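PDB 4W4T: MxaA from Stigmatella aurantiaca, which closes the myxalamid PKS-NRPS assembly line with its terminal reductase domain, the part in this chain, which binds NADPH and probably releases the product as a primary alcohol. Local coordinates for residues Y187-S192 with I241-R246; D288-A293 with Y308-P313. All blocks are in the same frame, centred on the assembly; numbering follows the deposited sequence.

Contact 1: residues Y187-S192 with I241-R246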
# COMPACT_ATOMS: atom_id res chain seq x y z
N TYR A 187 -14.90 -13.36 24.00
CA TYR A 187 -14.08 -12.41 23.25
C TYR A 187 -13.22 -13.12 22.20
O TYR A 187 -12.42 -13.99 22.53
CB TYR A 187 -13.19 -11.61 24.21
CG TYR A 187 -12.23 -10.73 23.46
CD1 TYR A 187 -12.70 -9.78 22.55
CD2 TYR A 187 -10.86 -10.87 23.62
CE1 TYR A 187 -11.82 -8.98 21.84
CE2 TYR A 187 -9.98 -10.06 22.91
CZ TYR A 187 -10.47 -9.12 22.02
OH TYR A 187 -9.60 -8.34 21.29
N VAL A 188 -13.39 -12.73 20.94
CA VAL A 188 -12.56 -13.27 19.87
C VAL A 188 -11.30 -12.43 19.71
O VAL A 188 -11.32 -11.31 19.16
CB VAL A 188 -13.32 -13.38 18.55
CG1 VAL A 188 -12.45 -14.08 17.50
CG2 VAL A 188 -14.64 -14.17 18.78
N SER A 189 -10.19 -12.97 20.20
CA SER A 189 -8.89 -12.31 20.11
C SER A 189 -8.13 -12.78 18.86
O SER A 189 -8.67 -12.72 17.76
CB SER A 189 -8.05 -12.59 21.36
OG SER A 189 -6.80 -11.93 21.30
N THR A 190 -6.90 -13.25 19.04
CA THR A 190 -6.13 -13.75 17.90
C THR A 190 -4.81 -14.32 18.40
O THR A 190 -4.29 -13.85 19.40
CB THR A 190 -5.85 -12.64 16.86
OG1 THR A 190 -4.97 -13.13 15.86
CG2 THR A 190 -5.21 -11.42 17.52
N VAL A 191 -4.27 -15.32 17.71
CA VAL A 191 -2.95 -15.81 18.09
C VAL A 191 -1.90 -14.73 17.84
O VAL A 191 -0.78 -14.81 18.36
CB VAL A 191 -2.55 -17.09 17.33
CG1 VAL A 191 -3.51 -18.22 17.68
CG2 VAL A 191 -2.50 -16.83 15.82
N SER A 192 -2.25 -13.70 17.07
CA SER A 192 -1.29 -12.62 16.81
C SER A 192 -1.01 -11.72 18.01
O SER A 192 -0.20 -10.79 17.92
CB SER A 192 -1.75 -11.78 15.62
OG SER A 192 -1.71 -12.56 14.45
N ILE A 241 -11.80 -16.24 26.44
CA ILE A 241 -10.90 -15.64 25.45
C ILE A 241 -10.51 -16.66 24.41
O ILE A 241 -9.87 -17.66 24.71
CB ILE A 241 -9.64 -15.07 26.12
CG1 ILE A 241 -10.06 -13.96 27.11
CG2 ILE A 241 -8.66 -14.55 25.05
CD1 ILE A 241 -8.89 -13.38 27.90
N LEU A 242 -10.94 -16.41 23.17
CA LEU A 242 -10.75 -17.33 22.06
C LEU A 242 -9.77 -16.73 21.07
O LEU A 242 -10.01 -15.64 20.55
CB LEU A 242 -12.10 -17.61 21.39
CG LEU A 242 -13.10 -17.96 22.49
CD1 LEU A 242 -14.49 -17.41 22.23
CD2 LEU A 242 -13.12 -19.45 22.68
N ARG A 243 -8.67 -17.44 20.80
CA ARG A 243 -7.64 -16.95 19.89
C ARG A 243 -7.57 -17.83 18.64
O ARG A 243 -6.93 -18.87 18.66
CB ARG A 243 -6.26 -16.95 20.56
CG ARG A 243 -6.12 -16.10 21.81
CD ARG A 243 -4.72 -16.35 22.42
NE ARG A 243 -4.38 -15.44 23.50
CZ ARG A 243 -3.43 -15.67 24.41
NH1 ARG A 243 -2.74 -16.81 24.38
NH2 ARG A 243 -3.17 -14.77 25.34
N PRO A 244 -8.24 -17.41 17.56
CA PRO A 244 -8.15 -18.16 16.31
C PRO A 244 -6.77 -18.04 15.68
O PRO A 244 -6.13 -17.02 15.88
CB PRO A 244 -9.20 -17.49 15.42
CG PRO A 244 -10.11 -16.75 16.38
CD PRO A 244 -9.19 -16.29 17.47
N GLY A 245 -6.32 -19.06 14.97
CA GLY A 245 -5.11 -18.97 14.18
C GLY A 245 -5.38 -18.33 12.84
O GLY A 245 -6.11 -17.34 12.73
N ARG A 246 -4.80 -18.89 11.79
CA ARG A 246 -5.02 -18.41 10.43
C ARG A 246 -6.31 -19.05 9.91
O ARG A 246 -6.34 -20.24 9.59
CB ARG A 246 -3.83 -18.75 9.54
CG ARG A 246 -4.06 -18.45 8.08
CD ARG A 246 -2.83 -18.82 7.24
NE ARG A 246 -1.69 -17.95 7.52
CZ ARG A 246 -0.54 -18.37 8.05
NH1 ARG A 246 -0.39 -19.65 8.36
NH2 ARG A 246 0.46 -17.51 8.27
O HOH W 1 -6.14 -14.70 14.07

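Contact 2: residues D288-A293 with Y308-P313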
# COMPACT_ATOMS: atom_id res chain seq x y z
N ASP A 288 -15.21 -23.22 9.62
CA ASP A 288 -16.27 -24.01 10.27
C ASP A 288 -15.81 -24.61 11.59
O ASP A 288 -16.60 -24.76 12.53
CB ASP A 288 -16.84 -25.10 9.34
CG ASP A 288 -15.77 -25.89 8.57
OD1 ASP A 288 -14.80 -25.28 8.09
OD2 ASP A 288 -15.95 -27.13 8.43
N TYR A 289 -14.52 -24.90 11.73
CA TYR A 289 -14.01 -25.33 13.02
C TYR A 289 -13.94 -24.18 14.03
O TYR A 289 -14.31 -24.35 15.20
CB TYR A 289 -12.63 -25.97 12.88
CG TYR A 289 -11.97 -26.25 14.21
CD1 TYR A 289 -12.47 -27.23 15.07
CD2 TYR A 289 -10.86 -25.52 14.62
CE1 TYR A 289 -11.87 -27.48 16.28
CE2 TYR A 289 -10.25 -25.77 15.83
CZ TYR A 289 -10.76 -26.75 16.66
OH TYR A 289 -10.16 -26.99 17.86
N VAL A 290 -13.44 -23.02 13.60
CA VAL A 290 -13.33 -21.89 14.51
C VAL A 290 -14.70 -21.49 15.03
O VAL A 290 -14.90 -21.35 16.24
CB VAL A 290 -12.67 -20.68 13.85
CG1 VAL A 290 -12.56 -19.54 14.83
CG2 VAL A 290 -11.28 -21.07 13.33
N SER A 291 -15.67 -21.35 14.13
CA SER A 291 -16.99 -20.91 14.57
C SER A 291 -17.64 -21.96 15.47
O SER A 291 -18.22 -21.61 16.49
CB SER A 291 -17.91 -20.58 13.39
OG SER A 291 -18.14 -21.69 12.55
N SER A 292 -17.53 -23.25 15.13
CA SER A 292 -18.13 -24.27 15.99
C SER A 292 -17.46 -24.32 17.35
O SER A 292 -18.13 -24.49 18.36
CB SER A 292 -18.08 -25.67 15.34
OG SER A 292 -19.00 -25.75 14.28
N ALA A 293 -16.14 -24.17 17.38
CA ALA A 293 -15.42 -24.22 18.65
C ALA A 293 -15.76 -23.02 19.53
O ALA A 293 -15.92 -23.17 20.74
CB ALA A 293 -13.90 -24.30 18.43
N TYR A 308 -8.39 -20.19 24.88
CA TYR A 308 -8.27 -21.32 23.97
C TYR A 308 -7.65 -20.91 22.64
O TYR A 308 -7.93 -19.85 22.09
CB TYR A 308 -9.65 -21.95 23.72
CG TYR A 308 -10.26 -22.44 25.01
CD1 TYR A 308 -9.96 -23.69 25.52
CD2 TYR A 308 -11.11 -21.61 25.75
CE1 TYR A 308 -10.51 -24.14 26.72
CE2 TYR A 308 -11.66 -22.05 26.95
CZ TYR A 308 -11.36 -23.31 27.43
OH TYR A 308 -11.90 -23.74 28.62
N HIS A 309 -6.77 -21.78 22.15
CA HIS A 309 -6.14 -21.57 20.86
C HIS A 309 -6.90 -22.33 19.81
O HIS A 309 -6.85 -23.57 19.76
CB HIS A 309 -4.68 -22.00 20.91
CG HIS A 309 -3.81 -21.06 21.68
ND1 HIS A 309 -2.54 -21.41 22.12
CD2 HIS A 309 -4.02 -19.79 22.11
CE1 HIS A 309 -2.01 -20.39 22.77
NE2 HIS A 309 -2.88 -19.39 22.77
N LEU A 310 -7.62 -21.61 18.96
CA LEU A 310 -8.41 -22.26 17.93
C LEU A 310 -7.57 -22.34 16.67
O LEU A 310 -7.75 -21.58 15.72
CB LEU A 310 -9.72 -21.51 17.69
CG LEU A 310 -10.52 -21.30 18.98
CD1 LEU A 310 -11.90 -20.68 18.68
CD2 LEU A 310 -10.67 -22.62 19.73
N VAL A 311 -6.63 -23.28 16.71
CA VAL A 311 -5.68 -23.52 15.64
C VAL A 311 -5.77 -24.97 15.21
O VAL A 311 -6.25 -25.82 15.96
CB VAL A 311 -4.24 -23.21 16.09
CG1 VAL A 311 -4.12 -21.74 16.56
CG2 VAL A 311 -3.83 -24.16 17.22
N ASN A 312 -5.30 -25.25 14.01
CA ASN A 312 -5.21 -26.63 13.55
C ASN A 312 -4.15 -27.35 14.37
O ASN A 312 -2.99 -26.93 14.39
CB ASN A 312 -4.89 -26.67 12.06
CG ASN A 312 -5.30 -27.99 11.41
OD1 ASN A 312 -5.21 -29.04 12.04
ND2 ASN A 312 -5.76 -27.92 10.17
N PRO A 313 -4.54 -28.43 15.06
CA PRO A 313 -3.57 -29.24 15.83
C PRO A 313 -2.48 -29.84 14.94
O PRO A 313 -1.39 -30.14 15.43
CB PRO A 313 -4.44 -30.35 16.44
CG PRO A 313 -5.84 -29.82 16.38
CD PRO A 313 -5.90 -28.99 15.14
O HOH W 2 -7.64 -25.84 18.31

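Contact 1: residues Y187-S192 with I241-R246
With chi1 at -174°, Val188 carries CG1 opposite its backbone N and lays it against Pro244 CG at 3.7 Å, the two side chains crossing at about a right angle; Val191, with chi1 at -63°, brings both methyls up to the Pro244 carbonyl, its CG1 3.4 Å from Pro244 O. These residues lie on neighbouring parallel strands of the Rossmann fold, 185-188 and 239-248, and, for Val191, on the 3-10 turn that follows the first strand's end. The pairing of Tyr187 with Ile241 and Val188 with Leu242 rests on two backbone bonds: Leu242 N to Tyr187 O, 2.9 Å and almost straight at 174°, and Ser189 N to Leu242 O, 2.7 Å and more bent. Past Ser189 the ladder is interrupted, and Thr190 N is buried without a partner. Contact resumes when Val191 N donates to Pro244 O across 3.1 Å, approaching from outside the carbonyl plane. Arg243 packs CB against the Thr190 carbonyl carbon and CG near both Ser189 CB and Thr190 O, then runs extended to a guanidinium that forms a salt bridge with Glu226; that carboxylate also bonds Ser189 OG, so one acid holds a side chain from each segment. Next to the NADPH site, Val188 O accepts from Lys222 NZ, a residue that binds the cofactor. Thr190 OG1 closes an ST turn by accepting from Ser192 N at 3.0 Å. A valine in its place would probably leave Ser192 N without this acceptor and the bridging water without one of its mates. That water sits 2.7 Å from Thr190 OG1 and donates to Pro244 O at 2.9 Å.

Contact 2: residues D288-A293 with Y308-P313
Val290 and Leu310 mark the nearest backbone approach, their CA atoms 6.0 Å apart, where the axes of helix 288-293 and strand 308-310 pass at 9.6 Å and run at 153° to each other. Leu310 fills the interval between the two elements: a chi1 of -54° sets CG opposite the carbonyl carbon, and both methyls of the branch reach the helix. CD1 meets Val290 CG1 at 4.1 Å and lies near the Val290 carbonyl oxygen, while CD2 meets Ala293 CB at 3.9 Å. This is helix-on-sheet packing at the parallel sheet of the Rossmann fold: helix 287-298 lies against strand 307-310 and its neighbour 239-248. On the strand side, Leu310 is the centre of an inverse gamma turn, with a weak bond from Val311 N to His309 O. Tyr289 brings its CE2 edge toward the Leu310 carbonyl carbon and has Ala293 CB over one face. Its hydroxyl donates to a water 2.8 Å from Tyr289 OH, lying in the ring plane. The same water donates to His309 O and, at 2.7 Å, to Val311 O.

Both contacts are buried, with centres about 9 Å apart, and they share one sheet through the adjacent strands 239-248 and 307-310. Contact 1 is mainly strand to strand within the sheet, so direct backbone bonds carry it, supplemented by a charged network reaching Glu226. Contact 2 lays a helix on that sheet; methyl packing dominates, and its polar link across the segments goes through water. The two are joined at Arg243, whose N and O probably bond Tyr308 O and Leu310 N, both at 2.8 Å. Farther on, Val311 CG1 packs against Val191 CG1, and Val290 touches Pro244, so strand 239-248 takes part in both neighbourhoods.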